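Local coordinates for protein STE5 (Saccharomyces cerevisiae, PDB 3FZE) that probably acts as the part of a pheromone-response scaffold that binds the MAP kinase Fus3 and co-catalyses its phosphorylation by Ste7, at residues Ser7-Leu12 with Cys178-Leu183; Val173-Cys178 with Leu183-His188; Leu20-Gln25 with Asn42-Leu47; Gln130-Phe135 with Glu145-Val150. All coordinates share one frame; numbering follows the deposited sequence. Where two conformers were deposited one is given.

In the fold
All four contacts belong to one alpha/beta/alpha, vWA-like domain built round a six-stranded mixed sheet. Contacts 1 and 2, centred about 10 Å apart, share helix 170-180 and the turn that ends it; contact 1 sets helix 2-14 against that turn, so its segments enclose contacts 3 and 4 in sequence. Contact 3, about 10 Å from contact 2 by centres, packs helix 35-50 on strand 19-26, and Ser43 and Leu47 touch helix 170-180. Contact 4 lies on the other face of the sheet, about 22 Å from contact 2 and 15 Å from contact 3 by centres; Ile23 of strand 19-26 touches Tyr132. Helices thus cover one face and, at contact 4, a loop the other.

Contact 1: Ser7-Leu12 with Cys178-Leu183; sequences SSILSL and CYSFGL
Ile9 and Ser180 meet where helix 2-14 runs past the C-terminal end of helix 170-180, two helices on the same face of the sheet in this vWA-like, alpha/beta/alpha fold. The branch methyl does the touching: Ile9 CG2 lies 3.6 Å from Ser180 OG and 3.8 Å from Ser180 CB, while its CD1 end reaches on to Thr176 and Leu177. Leu10 points its CB away, yet its branch swings back so that Leu10 CD2 comes 3.4 Å from Ser180 OG. Leu10 was modelled in two conformers, however, and this second touch is the less certain. The serine hydroxyl serves its own helix. With OG turned anti to the carbonyl carbon (chi1 -68°), it sits beside the backbone N and hydrogen-bonds to Thr176 O one turn back, which fixes its rotation. Toward the C-terminal end of segment 7-12 the packing is looser, with Leu12 CD2 4.7 Å from Phe181 CZ and the Phe181 ring set edge-to-face with Phe51. Behind this first shell, Lys13 NZ binds Ser180 O, and a Schellman motif terminates the helix: Leu183 N bonds to Cys178 O, and Gly182 N, at positive phi, bonds to Tyr179 O at 2.9 Å.

Contact 2: Val173-Cys178 with Leu183-His188; sequences VLETLC and LSFDEH
Cys178 O, in the Schellman turn of helix 170-180, takes two backbone bonds, a weak one from Phe181 N and one from Leu183 N. The latter donor sits above the carbonyl plane, and the bond is moderately straight, 158° at the hydrogen. From there the chain leaves the end of the helix as an irregular loop, and the Phe185 side chain alone reaches back to the turn holding Glu175 and Cys178. Cys178 SG approaches the ring at its edge, near the ring plane: it lies 4.0 Å from Phe185 CE2 and 5.3 Å from the ring centroid, a sulfur-aromatic contact. The thiol reaches this place because SG is anti to the carbonyl carbon (chi1 -72°). Glu175 CG comes obliquely to within 4.1 Å of the other meta carbon, Phe185 CE1. The two side chains cross at about a right angle; the contact is made by the aliphatic CG, with the carboxylate lying beyond. Ser43 of helix 35-50 touches both Phe185 and Cys178, so the end of the ring lies where helices 35-50 and 170-180 meet. Past the aromatic, Ser184 OG accepts a weak bond from Asp186 N, and an Asx turn follows in which Asp186 OD1 receives His188 N at 2.9 Å, from above the carboxylate plane.

Contact 3: Leu20-Gln25 with Asn42-Leu47; sequences LAIILQ and NSLKAL
Ile22 and Leu44 form the tightest part of this wholly apolar contact between strand 19-26 and helix 35-50. Leu44 CD2 lies 4.1 Å from Ile22 CG1 and 4.2 Å from Ile22 CB, so a single methyl rests on the root of the isoleucine while the two side chains slide past each other in opposite directions. Ile22 was modelled in two conformers, so its distances hold for one of them. Leu44 leaves the helix with CG anti to the carbonyl carbon (chi1 -70°), which brings its end onto the sheet. The neighbouring touches are looser: Ile22 CD1 is 4.3 Å from Leu47 CD1, and Leu20 CD1 is 4.5 Å from Leu47 CD2. Leu24 CD1 stays 4.7 Å from Leu44 CD1 and packs instead beside Phe58 and Val116 of the flanking strands. On the helix's outer side Lys45 is exposed and Asn42 partly so, whereas Leu47 and Ser43 meet helix 170-180. The short axes run 174° apart in direction, nearly antiparallel, at a closest approach of 11.3 Å. Strand 55-60 follows the helix and lies parallel beside strand 19-26, so this is the first half of a beta-alpha-beta crossover, the repeating element of an alpha/beta/alpha, vWA-like fold.

Contact 4: Gln130-Phe135 with Glu145-Val150; sequences QDYRCF and ELKIKV
Tyr132 passes over Glu145 with 7.7 Å between their CA atoms, and Gln130 over Lys147 at 9.9 Å, so the loop at 130-135 runs against the direction of strand 145-150 without any backbone bond between them. Side chains fill the gap. Lys147, extended beyond CG, crosses the tyrosine obliquely and brings its CE to 3.5 Å from Tyr132 CD1. Beside it Glu145, its CG anti to the backbone N (chi1 163°), extends so that OE1 lies 3.5 Å from Tyr132 CB. The phenol end points elsewhere, its OH bonded to Ile127 O, while the ring also touches Ala115 and Pro95, placing it between the sheet and helix 95-102. Polar links gather on Lys147 NZ. It makes a salt bridge with Glu145 OE2 at 3.2 Å, two residues back on the same strand face, and donates to a water at 2.7 Å from NZ. That water donates to Gln130 O at 2.8 Å, bridging the 3.6 Å that separates Gln130 O from Lys147 NZ. The ammonium group, paired with a carboxylate and hydrogen-bonded to a water that links it to the Gln130 carbonyl, is probably kept protonated, and the bridge ties the loop to the sheet.

Contact 1: Ser7-Leu12 with Cys178-Leu183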
loop_
_atom_site.group_PDB
_atom_site.type_symbol
_atom_site.label_atom_id
_atom_site.label_comp_id
_atom_site.label_asym_id
_atom_site.label_seq_id
_atom_site.Cartn_x
_atom_site.Cartn_y
_atom_site.Cartn_z
ATOM N N SER A 7 14.635 -6.154 3.270
ATOM C CA SER A 7 14.602 -7.598 3.063
ATOM C C SER A 7 13.187 -8.104 2.775
ATOM O O SER A 7 13.001 -9.027 1.988
ATOM C CB SER A 7 15.244 -8.346 4.240
ATOM O OG SER A 7 14.624 -8.019 5.467
ATOM N N SER A 8 12.194 -7.503 3.418
ATOM C CA SER A 8 10.813 -7.886 3.162
ATOM C C SER A 8 10.438 -7.570 1.718
ATOM O O SER A 8 9.853 -8.400 1.022
ATOM C CB SER A 8 9.866 -7.187 4.139
ATOM O OG SER A 8 10.095 -7.638 5.461
ATOM N N ILE A 9 10.794 -6.372 1.266
ATOM C CA ILE A 9 10.506 -5.968 -0.107
ATOM C C ILE A 9 11.280 -6.826 -1.110
ATOM O O ILE A 9 10.763 -7.190 -2.167
ATOM C CB ILE A 9 10.771 -4.457 -0.311
ATOM C CG1 ILE A 9 9.715 -3.641 0.443
ATOM C CG2 ILE A 9 10.766 -4.092 -1.792
ATOM C CD1 ILE A 9 10.069 -2.183 0.608
ATOM N N LEU A 10 12.519 -7.169 -0.774
ATOM C CA LEU A 10 13.310 -8.020 -1.651
ATOM C C LEU A 10 12.686 -9.411 -1.748
ATOM O O LEU A 10 12.760 -10.061 -2.789
ATOM C CB LEU A 10 14.764 -8.106 -1.178
ATOM C CG LEU A 10 15.506 -6.769 -1.093
ATOM C CD1 LEU A 10 17.007 -6.987 -1.123
ATOM C CD2 LEU A 10 15.079 -5.840 -2.218
ATOM N N SER A 11 12.066 -9.859 -0.662
ATOM C CA SER A 11 11.395 -11.150 -0.664
ATOM C C SER A 11 10.225 -11.128 -1.650
ATOM O O SER A 11 10.048 -12.051 -2.445
ATOM C CB SER A 11 10.907 -11.503 0.741
ATOM O OG SER A 11 10.305 -12.784 0.760
ATOM N N LEU A 12 9.436 -10.061 -1.598
ATOM C CA LEU A 12 8.307 -9.904 -2.505
ATOM C C LEU A 12 8.769 -9.849 -3.955
ATOM O O LEU A 12 8.235 -10.546 -4.817
ATOM C CB LEU A 12 7.525 -8.629 -2.157
ATOM C CG LEU A 12 6.530 -8.137 -3.215
ATOM C CD1 LEU A 12 5.332 -9.074 -3.276
ATOM C CD2 LEU A 12 6.090 -6.705 -2.924
ATOM N N CYS A 178 10.001 1.157 -4.847
ATOM C CA CYS A 178 10.183 1.503 -6.254
ATOM C C CYS A 178 11.568 1.148 -6.766
ATOM O O CYS A 178 11.723 0.583 -7.861
ATOM C CB CYS A 178 9.929 2.989 -6.479
ATOM S SG CYS A 178 8.187 3.371 -6.359
ATOM N N TYR A 179 12.582 1.495 -5.980
ATOM C CA TYR A 179 13.954 1.270 -6.407
ATOM C C TYR A 179 14.295 -0.214 -6.483
ATOM O O TYR A 179 15.087 -0.618 -7.328
ATOM C CB TYR A 179 14.950 2.058 -5.545
ATOM C CG TYR A 179 15.109 3.484 -6.017
ATOM C CD1 TYR A 179 14.064 4.406 -5.864
ATOM C CD2 TYR A 179 16.265 3.899 -6.649
ATOM C CE1 TYR A 179 14.196 5.704 -6.321
ATOM C CE2 TYR A 179 16.412 5.198 -7.105
ATOM C CZ TYR A 179 15.364 6.093 -6.945
ATOM O OH TYR A 179 15.527 7.385 -7.403
ATOM N N SER A 180 13.693 -1.022 -5.613
ATOM C CA SER A 180 13.928 -2.467 -5.658
ATOM C C SER A 180 13.477 -3.040 -6.999
ATOM O O SER A 180 14.019 -4.042 -7.471
ATOM C CB SER A 180 13.215 -3.184 -4.511
ATOM O OG SER A 180 13.792 -2.858 -3.258
ATOM N N PHE A 181 12.496 -2.392 -7.620
ATOM C CA PHE A 181 12.041 -2.796 -8.955
ATOM C C PHE A 181 12.763 -2.073 -10.104
ATOM O O PHE A 181 12.419 -2.256 -11.271
ATOM C CB PHE A 181 10.519 -2.631 -9.075
ATOM C CG PHE A 181 9.741 -3.656 -8.305
ATOM C CD1 PHE A 181 9.601 -4.946 -8.794
ATOM C CD2 PHE A 181 9.152 -3.337 -7.094
ATOM C CE1 PHE A 181 8.889 -5.896 -8.092
ATOM C CE2 PHE A 181 8.441 -4.288 -6.383
ATOM C CZ PHE A 181 8.306 -5.568 -6.883
ATOM N N GLY A 182 13.764 -1.264 -9.771
ATOM C CA GLY A 182 14.533 -0.542 -10.767
ATOM C C GLY A 182 13.822 0.673 -11.338
ATOM O O GLY A 182 14.084 1.085 -12.468
ATOM N N LEU A 183 12.917 1.251 -10.558
ATOM C CA LEU A 183 12.209 2.445 -10.995
ATOM C C LEU A 183 12.766 3.677 -10.283
ATOM O O LEU A 183 13.478 3.553 -9.285
ATOM C CB LEU A 183 10.705 2.288 -10.737
ATOM C CG LEU A 183 10.096 1.029 -11.362
ATOM C CD1 LEU A 183 8.730 0.720 -10.766
ATOM C CD2 LEU A 183 10.019 1.147 -12.884
#

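Contact 2: Val173-Cys178 with Leu183-His188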
loop_
_atom_site.group_PDB
_atom_site.type_symbol
_atom_site.label_atom_id
_atom_site.label_comp_id
_atom_site.label_asym_id
_atom_site.label_seq_id
_atom_site.Cartn_x
_atom_site.Cartn_y
_atom_site.Cartn_z
ATOM N N VAL A 173 9.918 3.736 2.845
ATOM C CA VAL A 173 9.169 2.566 2.402
ATOM C C VAL A 173 8.939 2.586 0.898
ATOM O O VAL A 173 9.218 1.606 0.195
ATOM C CB VAL A 173 7.798 2.480 3.098
ATOM C CG1 VAL A 173 6.944 1.387 2.466
ATOM C CG2 VAL A 173 7.979 2.220 4.581
ATOM N N LEU A 174 8.446 3.712 0.399
ATOM C CA LEU A 174 8.066 3.807 -1.008
ATOM C C LEU A 174 9.264 3.911 -1.962
ATOM O O LEU A 174 9.239 3.345 -3.053
ATOM C CB LEU A 174 7.066 4.949 -1.216
ATOM C CG LEU A 174 5.734 4.702 -0.505
ATOM C CD1 LEU A 174 4.834 5.930 -0.592
ATOM C CD2 LEU A 174 5.051 3.474 -1.092
ATOM N N GLU A 175 10.313 4.621 -1.550
ATOM C CA GLU A 175 11.545 4.662 -2.336
ATOM C C GLU A 175 12.151 3.262 -2.398
ATOM O O GLU A 175 12.615 2.827 -3.453
ATOM C CB GLU A 175 12.559 5.676 -1.775
ATOM C CG GLU A 175 12.203 7.124 -2.111
ATOM C CD GLU A 175 13.310 8.112 -1.773
ATOM O OE1 GLU A 175 14.243 7.737 -1.046
ATOM O OE2 GLU A 175 13.234 9.271 -2.235
ATOM N N THR A 176 12.130 2.551 -1.275
ATOM C CA THR A 176 12.669 1.196 -1.247
ATOM C C THR A 176 11.871 0.284 -2.168
ATOM O O THR A 176 12.437 -0.515 -2.924
ATOM C CB THR A 176 12.691 0.603 0.174
ATOM O OG1 THR A 176 13.550 1.394 0.998
ATOM C CG2 THR A 176 13.231 -0.833 0.133
ATOM N N LEU A 177 10.553 0.423 -2.127
ATOM C CA LEU A 177 9.704 -0.385 -2.979
ATOM C C LEU A 177 9.998 -0.114 -4.458
ATOM O O LEU A 177 10.239 -1.042 -5.238
ATOM C CB LEU A 177 8.233 -0.120 -2.648
ATOM C CG LEU A 177 7.218 -0.858 -3.526
ATOM C CD1 LEU A 177 7.329 -2.372 -3.345
ATOM C CD2 LEU A 177 5.817 -0.352 -3.221
ATOM N N CYS A 178 10.001 1.157 -4.847
ATOM C CA CYS A 178 10.183 1.503 -6.254
ATOM C C CYS A 178 11.568 1.148 -6.766
ATOM O O CYS A 178 11.723 0.583 -7.861
ATOM C CB CYS A 178 9.929 2.989 -6.479
ATOM S SG CYS A 178 8.187 3.371 -6.359
ATOM N N LEU A 183 12.917 1.251 -10.558
ATOM C CA LEU A 183 12.209 2.445 -10.995
ATOM C C LEU A 183 12.766 3.677 -10.283
ATOM O O LEU A 183 13.478 3.553 -9.285
ATOM C CB LEU A 183 10.705 2.288 -10.737
ATOM C CG LEU A 183 10.096 1.029 -11.362
ATOM C CD1 LEU A 183 8.730 0.720 -10.766
ATOM C CD2 LEU A 183 10.019 1.147 -12.884
ATOM N N SER A 184 12.472 4.861 -10.819
ATOM C CA SER A 184 12.810 6.123 -10.158
ATOM C C SER A 184 11.740 7.164 -10.473
ATOM O O SER A 184 10.786 6.866 -11.185
ATOM C CB SER A 184 14.184 6.625 -10.603
ATOM O OG SER A 184 14.091 7.345 -11.820
ATOM N N PHE A 185 11.894 8.384 -9.960
ATOM C CA PHE A 185 10.887 9.418 -10.211
ATOM C C PHE A 185 11.335 10.467 -11.235
ATOM O O PHE A 185 10.701 11.516 -11.370
ATOM C CB PHE A 185 10.489 10.129 -8.905
ATOM C CG PHE A 185 10.197 9.198 -7.749
ATOM C CD1 PHE A 185 10.627 9.513 -6.466
ATOM C CD2 PHE A 185 9.497 8.015 -7.940
ATOM C CE1 PHE A 185 10.358 8.668 -5.390
ATOM C CE2 PHE A 185 9.228 7.161 -6.864
ATOM C CZ PHE A 185 9.657 7.492 -5.592
ATOM N N ASP A 186 12.413 10.192 -11.960
ATOM C CA ASP A 186 12.990 11.196 -12.851
ATOM C C ASP A 186 12.187 11.424 -14.134
ATOM O O ASP A 186 12.488 12.334 -14.908
ATOM C CB ASP A 186 14.446 10.856 -13.186
ATOM C CG ASP A 186 14.571 9.629 -14.067
ATOM O OD1 ASP A 186 13.531 9.050 -14.452
ATOM O OD2 ASP A 186 15.718 9.246 -14.382
ATOM N N GLU A 187 11.174 10.595 -14.356
ATOM C CA GLU A 187 10.313 10.719 -15.528
ATOM C C GLU A 187 11.099 10.644 -16.834
ATOM O O GLU A 187 10.752 11.310 -17.810
ATOM C CB GLU A 187 9.506 12.022 -15.477
ATOM N N HIS A 188 12.158 9.840 -16.852
ATOM C CA HIS A 188 12.864 9.562 -18.098
ATOM C C HIS A 188 12.377 8.254 -18.718
ATOM O O HIS A 188 12.128 7.268 -18.019
ATOM C CB HIS A 188 14.379 9.523 -17.898
ATOM C CG HIS A 188 15.136 9.165 -19.141
ATOM N ND1 HIS A 188 15.366 10.069 -20.158
ATOM C CD2 HIS A 188 15.705 8.003 -19.534
ATOM C CE1 HIS A 188 16.050 9.478 -21.121
ATOM N NE2 HIS A 188 16.271 8.224 -20.770
#

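Contact 3: Leu20-Gln25 with Asn42-Leu47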
loop_
_atom_site.group_PDB
_atom_site.type_symbol
_atom_site.label_atom_id
_atom_site.label_comp_id
_atom_site.label_asym_id
_atom_site.label_seq_id
_atom_site.Cartn_x
_atom_site.Cartn_y
_atom_site.Cartn_z
ATOM N N LEU A 20 0.716 -5.903 -8.680
ATOM C CA LEU A 20 0.627 -5.546 -7.276
ATOM C C LEU A 20 -0.684 -4.850 -6.990
ATOM O O LEU A 20 -1.233 -4.150 -7.850
ATOM C CB LEU A 20 1.737 -4.571 -6.888
ATOM C CG LEU A 20 3.175 -5.033 -7.062
ATOM C CD1 LEU A 20 4.120 -3.903 -6.687
ATOM C CD2 LEU A 20 3.441 -6.261 -6.212
ATOM N N ALA A 21 -1.154 -5.025 -5.760
ATOM C CA ALA A 21 -2.214 -4.200 -5.194
ATOM C C ALA A 21 -1.608 -3.462 -4.015
ATOM O O ALA A 21 -1.112 -4.087 -3.078
ATOM C CB ALA A 21 -3.365 -5.067 -4.725
ATOM N N ILE A 22 -1.641 -2.133 -4.081
ATOM C CA ILE A 22 -1.070 -1.284 -3.044
ATOM C C ILE A 22 -2.178 -0.736 -2.152
ATOM O O ILE A 22 -3.034 0.013 -2.615
ATOM C CB ILE A 22 -0.295 -0.086 -3.660
ATOM C CG1 ILE A 22 0.612 -0.546 -4.810
ATOM C CG2 ILE A 22 0.507 0.631 -2.591
ATOM C CD1 ILE A 22 1.823 -1.367 -4.365
ATOM N N ILE A 23 -2.164 -1.104 -0.876
ATOM C CA ILE A 23 -3.181 -0.621 0.055
ATOM C C ILE A 23 -2.514 0.324 1.051
ATOM O O ILE A 23 -1.622 -0.076 1.790
ATOM C CB ILE A 23 -3.883 -1.794 0.776
ATOM C CG1 ILE A 23 -4.351 -2.826 -0.256
ATOM C CG2 ILE A 23 -5.057 -1.280 1.580
ATOM C CD1 ILE A 23 -4.268 -4.277 0.203
ATOM N N LEU A 24 -2.929 1.586 1.025
ATOM C CA LEU A 24 -2.311 2.642 1.822
ATOM C C LEU A 24 -3.327 3.260 2.768
ATOM O O LEU A 24 -4.344 3.800 2.339
ATOM C CB LEU A 24 -1.715 3.732 0.917
ATOM C CG LEU A 24 -0.695 3.277 -0.130
ATOM C CD1 LEU A 24 -0.184 4.499 -0.887
ATOM C CD2 LEU A 24 0.466 2.511 0.494
ATOM N N GLN A 25 -3.062 3.146 4.065
ATOM C CA GLN A 25 -3.923 3.751 5.059
ATOM C C GLN A 25 -3.210 4.969 5.610
ATOM O O GLN A 25 -2.117 4.850 6.176
ATOM C CB GLN A 25 -4.197 2.751 6.166
ATOM C CG GLN A 25 -4.971 3.341 7.311
ATOM C CD GLN A 25 -5.420 2.275 8.281
ATOM O OE1 GLN A 25 -4.661 1.363 8.603
ATOM N NE2 GLN A 25 -6.665 2.370 8.741
ATOM N N ASN A 42 4.286 9.993 -6.560
ATOM C CA ASN A 42 5.379 9.644 -7.451
ATOM C C ASN A 42 5.597 8.145 -7.509
ATOM O O ASN A 42 5.930 7.607 -8.557
ATOM C CB ASN A 42 6.677 10.338 -7.040
ATOM C CG ASN A 42 6.659 11.822 -7.319
ATOM O OD1 ASN A 42 5.885 12.300 -8.146
ATOM N ND2 ASN A 42 7.521 12.563 -6.625
ATOM N N SER A 43 5.421 7.477 -6.377
ATOM C CA SER A 43 5.634 6.039 -6.328
ATOM C C SER A 43 4.579 5.283 -7.117
ATOM O O SER A 43 4.906 4.401 -7.902
ATOM C CB SER A 43 5.678 5.546 -4.886
ATOM O OG SER A 43 6.752 6.163 -4.211
ATOM N N LEU A 44 3.315 5.634 -6.917
ATOM C CA LEU A 44 2.247 4.957 -7.640
ATOM C C LEU A 44 2.450 5.146 -9.149
ATOM O O LEU A 44 2.318 4.194 -9.916
ATOM C CB LEU A 44 0.870 5.430 -7.183
ATOM C CG LEU A 44 0.433 5.014 -5.779
ATOM C CD1 LEU A 44 -0.915 5.637 -5.423
ATOM C CD2 LEU A 44 0.337 3.501 -5.674
ATOM N N LYS A 45 2.795 6.353 -9.577
ATOM C CA LYS A 45 3.054 6.589 -10.997
ATOM C C LYS A 45 4.234 5.739 -11.491
ATOM O O LYS A 45 4.154 5.094 -12.537
ATOM C CB LYS A 45 3.306 8.079 -11.275
ATOM C CG LYS A 45 2.092 8.968 -11.053
ATOM C CD LYS A 45 1.119 8.922 -12.218
ATOM C CE LYS A 45 1.695 9.612 -13.452
ATOM N NZ LYS A 45 0.670 9.798 -14.518
ATOM N N ALA A 46 5.322 5.732 -10.732
ATOM C CA ALA A 46 6.519 5.012 -11.155
ATOM C C ALA A 46 6.257 3.518 -11.324
ATOM O O ALA A 46 6.705 2.901 -12.296
ATOM C CB ALA A 46 7.656 5.247 -10.170
ATOM N N LEU A 47 5.497 2.953 -10.393
ATOM C CA LEU A 47 5.226 1.515 -10.388
ATOM C C LEU A 47 4.438 1.071 -11.614
ATOM O O LEU A 47 4.570 -0.068 -12.046
ATOM C CB LEU A 47 4.509 1.114 -9.094
ATOM C CG LEU A 47 5.432 1.053 -7.874
ATOM C CD1 LEU A 47 4.642 1.079 -6.568
ATOM C CD2 LEU A 47 6.308 -0.208 -7.977
#

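Contact 4: Gln130-Phe135 with Glu145-Val150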
loop_
_atom_site.group_PDB
_atom_site.type_symbol
_atom_site.label_atom_id
_atom_site.label_comp_id
_atom_site.label_asym_id
_atom_site.label_seq_id
_atom_site.Cartn_x
_atom_site.Cartn_y
_atom_site.Cartn_z
ATOM N N GLN A 130 -5.633 -6.977 9.689
ATOM C CA GLN A 130 -6.726 -7.642 8.986
ATOM C C GLN A 130 -6.238 -8.915 8.303
ATOM O O GLN A 130 -5.036 -9.125 8.177
ATOM C CB GLN A 130 -7.399 -6.666 8.014
ATOM C CG GLN A 130 -8.061 -5.493 8.742
ATOM C CD GLN A 130 -8.570 -4.400 7.816
ATOM O OE1 GLN A 130 -8.642 -4.587 6.599
ATOM N NE2 GLN A 130 -8.917 -3.241 8.391
ATOM N N ASP A 131 -7.165 -9.776 7.892
ATOM C CA ASP A 131 -6.766 -11.058 7.318
ATOM C C ASP A 131 -6.762 -11.029 5.791
ATOM O O ASP A 131 -7.806 -10.897 5.146
ATOM C CB ASP A 131 -7.594 -12.227 7.877
ATOM C CG ASP A 131 -9.003 -12.282 7.315
ATOM O OD1 ASP A 131 -9.540 -11.226 6.918
ATOM O OD2 ASP A 131 -9.578 -13.392 7.280
ATOM N N TYR A 132 -5.567 -11.139 5.231
ATOM C CA TYR A 132 -5.376 -11.074 3.788
ATOM C C TYR A 132 -5.519 -12.476 3.197
ATOM O O TYR A 132 -5.209 -12.731 2.033
ATOM C CB TYR A 132 -4.061 -10.369 3.470
ATOM C CG TYR A 132 -4.152 -8.897 3.853
ATOM C CD1 TYR A 132 -3.997 -8.493 5.176
ATOM C CD2 TYR A 132 -4.457 -7.922 2.910
ATOM C CE1 TYR A 132 -4.107 -7.154 5.543
ATOM C CE2 TYR A 132 -4.566 -6.583 3.267
ATOM C CZ TYR A 132 -4.394 -6.207 4.587
ATOM O OH TYR A 132 -4.498 -4.881 4.949
ATOM N N ARG A 133 -5.992 -13.362 4.071
ATOM C CA ARG A 133 -6.654 -14.621 3.746
ATOM C C ARG A 133 -6.979 -14.862 2.275
ATOM O O ARG A 133 -6.422 -15.752 1.639
ATOM C CB ARG A 133 -7.949 -14.727 4.555
ATOM N N CYS A 134 -7.905 -14.068 1.756
ATOM C CA CYS A 134 -8.554 -14.314 0.476
ATOM C C CYS A 134 -7.648 -14.149 -0.736
ATOM O O CYS A 134 -8.008 -14.545 -1.843
ATOM C CB CYS A 134 -9.706 -13.332 0.339
ATOM S SG CYS A 134 -9.152 -11.656 0.737
ATOM N N PHE A 135 -6.489 -13.536 -0.544
ATOM C CA PHE A 135 -5.562 -13.376 -1.649
ATOM C C PHE A 135 -4.708 -14.638 -1.809
ATOM O O PHE A 135 -3.573 -14.585 -2.277
ATOM C CB PHE A 135 -4.737 -12.092 -1.504
ATOM C CG PHE A 135 -5.559 -10.839 -1.642
ATOM C CD1 PHE A 135 -5.984 -10.145 -0.522
ATOM C CD2 PHE A 135 -5.946 -10.382 -2.892
ATOM C CE1 PHE A 135 -6.758 -9.012 -0.647
ATOM C CE2 PHE A 135 -6.717 -9.252 -3.023
ATOM C CZ PHE A 135 -7.129 -8.560 -1.901
ATOM N N GLU A 145 2.793 -11.175 0.607
ATOM C CA GLU A 145 1.853 -10.335 1.348
ATOM C C GLU A 145 2.562 -9.539 2.441
ATOM O O GLU A 145 2.905 -10.070 3.497
ATOM C CB GLU A 145 0.749 -11.192 1.950
ATOM C CG GLU A 145 -0.034 -10.505 3.046
ATOM C CD GLU A 145 -0.711 -11.500 3.954
ATOM O OE1 GLU A 145 -1.259 -12.487 3.426
ATOM O OE2 GLU A 145 -0.690 -11.301 5.189
ATOM N N LEU A 146 2.770 -8.256 2.181
ATOM C CA LEU A 146 3.647 -7.428 3.000
ATOM C C LEU A 146 2.861 -6.402 3.822
ATOM O O LEU A 146 2.018 -5.690 3.292
ATOM C CB LEU A 146 4.684 -6.770 2.083
ATOM C CG LEU A 146 5.463 -5.507 2.420
ATOM C CD1 LEU A 146 6.652 -5.385 1.475
ATOM C CD2 LEU A 146 4.551 -4.315 2.282
ATOM N N LYS A 147 3.140 -6.343 5.120
ATOM C CA LYS A 147 2.438 -5.439 6.025
ATOM C C LYS A 147 3.438 -4.521 6.707
ATOM O O LYS A 147 4.316 -4.986 7.439
ATOM C CB LYS A 147 1.659 -6.231 7.072
ATOM C CG LYS A 147 0.577 -7.120 6.491
ATOM C CD LYS A 147 -0.075 -7.969 7.568
ATOM C CE LYS A 147 -1.035 -8.975 6.962
ATOM N NZ LYS A 147 -1.496 -9.985 7.962
ATOM N N ILE A 148 3.312 -3.222 6.461
ATOM C CA ILE A 148 4.299 -2.264 6.944
ATOM C C ILE A 148 3.687 -1.109 7.726
ATOM O O ILE A 148 2.744 -0.450 7.278
ATOM C CB ILE A 148 5.159 -1.677 5.800
ATOM C CG1 ILE A 148 5.848 -2.789 5.003
ATOM C CG2 ILE A 148 6.196 -0.709 6.361
ATOM C CD1 ILE A 148 6.582 -2.279 3.762
ATOM N N LYS A 149 4.244 -0.867 8.904
ATOM C CA LYS A 149 3.805 0.228 9.747
ATOM C C LYS A 149 4.799 1.378 9.625
ATOM O O LYS A 149 5.981 1.229 9.939
ATOM C CB LYS A 149 3.694 -0.242 11.200
ATOM C CG LYS A 149 2.722 0.556 12.048
ATOM C CD LYS A 149 3.184 1.986 12.214
ATOM C CE LYS A 149 2.284 2.748 13.165
ATOM N NZ LYS A 149 2.848 4.090 13.429
ATOM N N VAL A 150 4.316 2.520 9.150
ATOM C CA VAL A 150 5.134 3.723 9.086
ATOM C C VAL A 150 5.046 4.466 10.421
ATOM O O VAL A 150 3.959 4.819 10.877
ATOM C CB VAL A 150 4.707 4.630 7.925
ATOM C CG1 VAL A 150 5.421 5.967 8.009
ATOM C CG2 VAL A 150 4.979 3.934 6.595
HETATM O O HOH W 1 -2.933 -9.045 10.021
#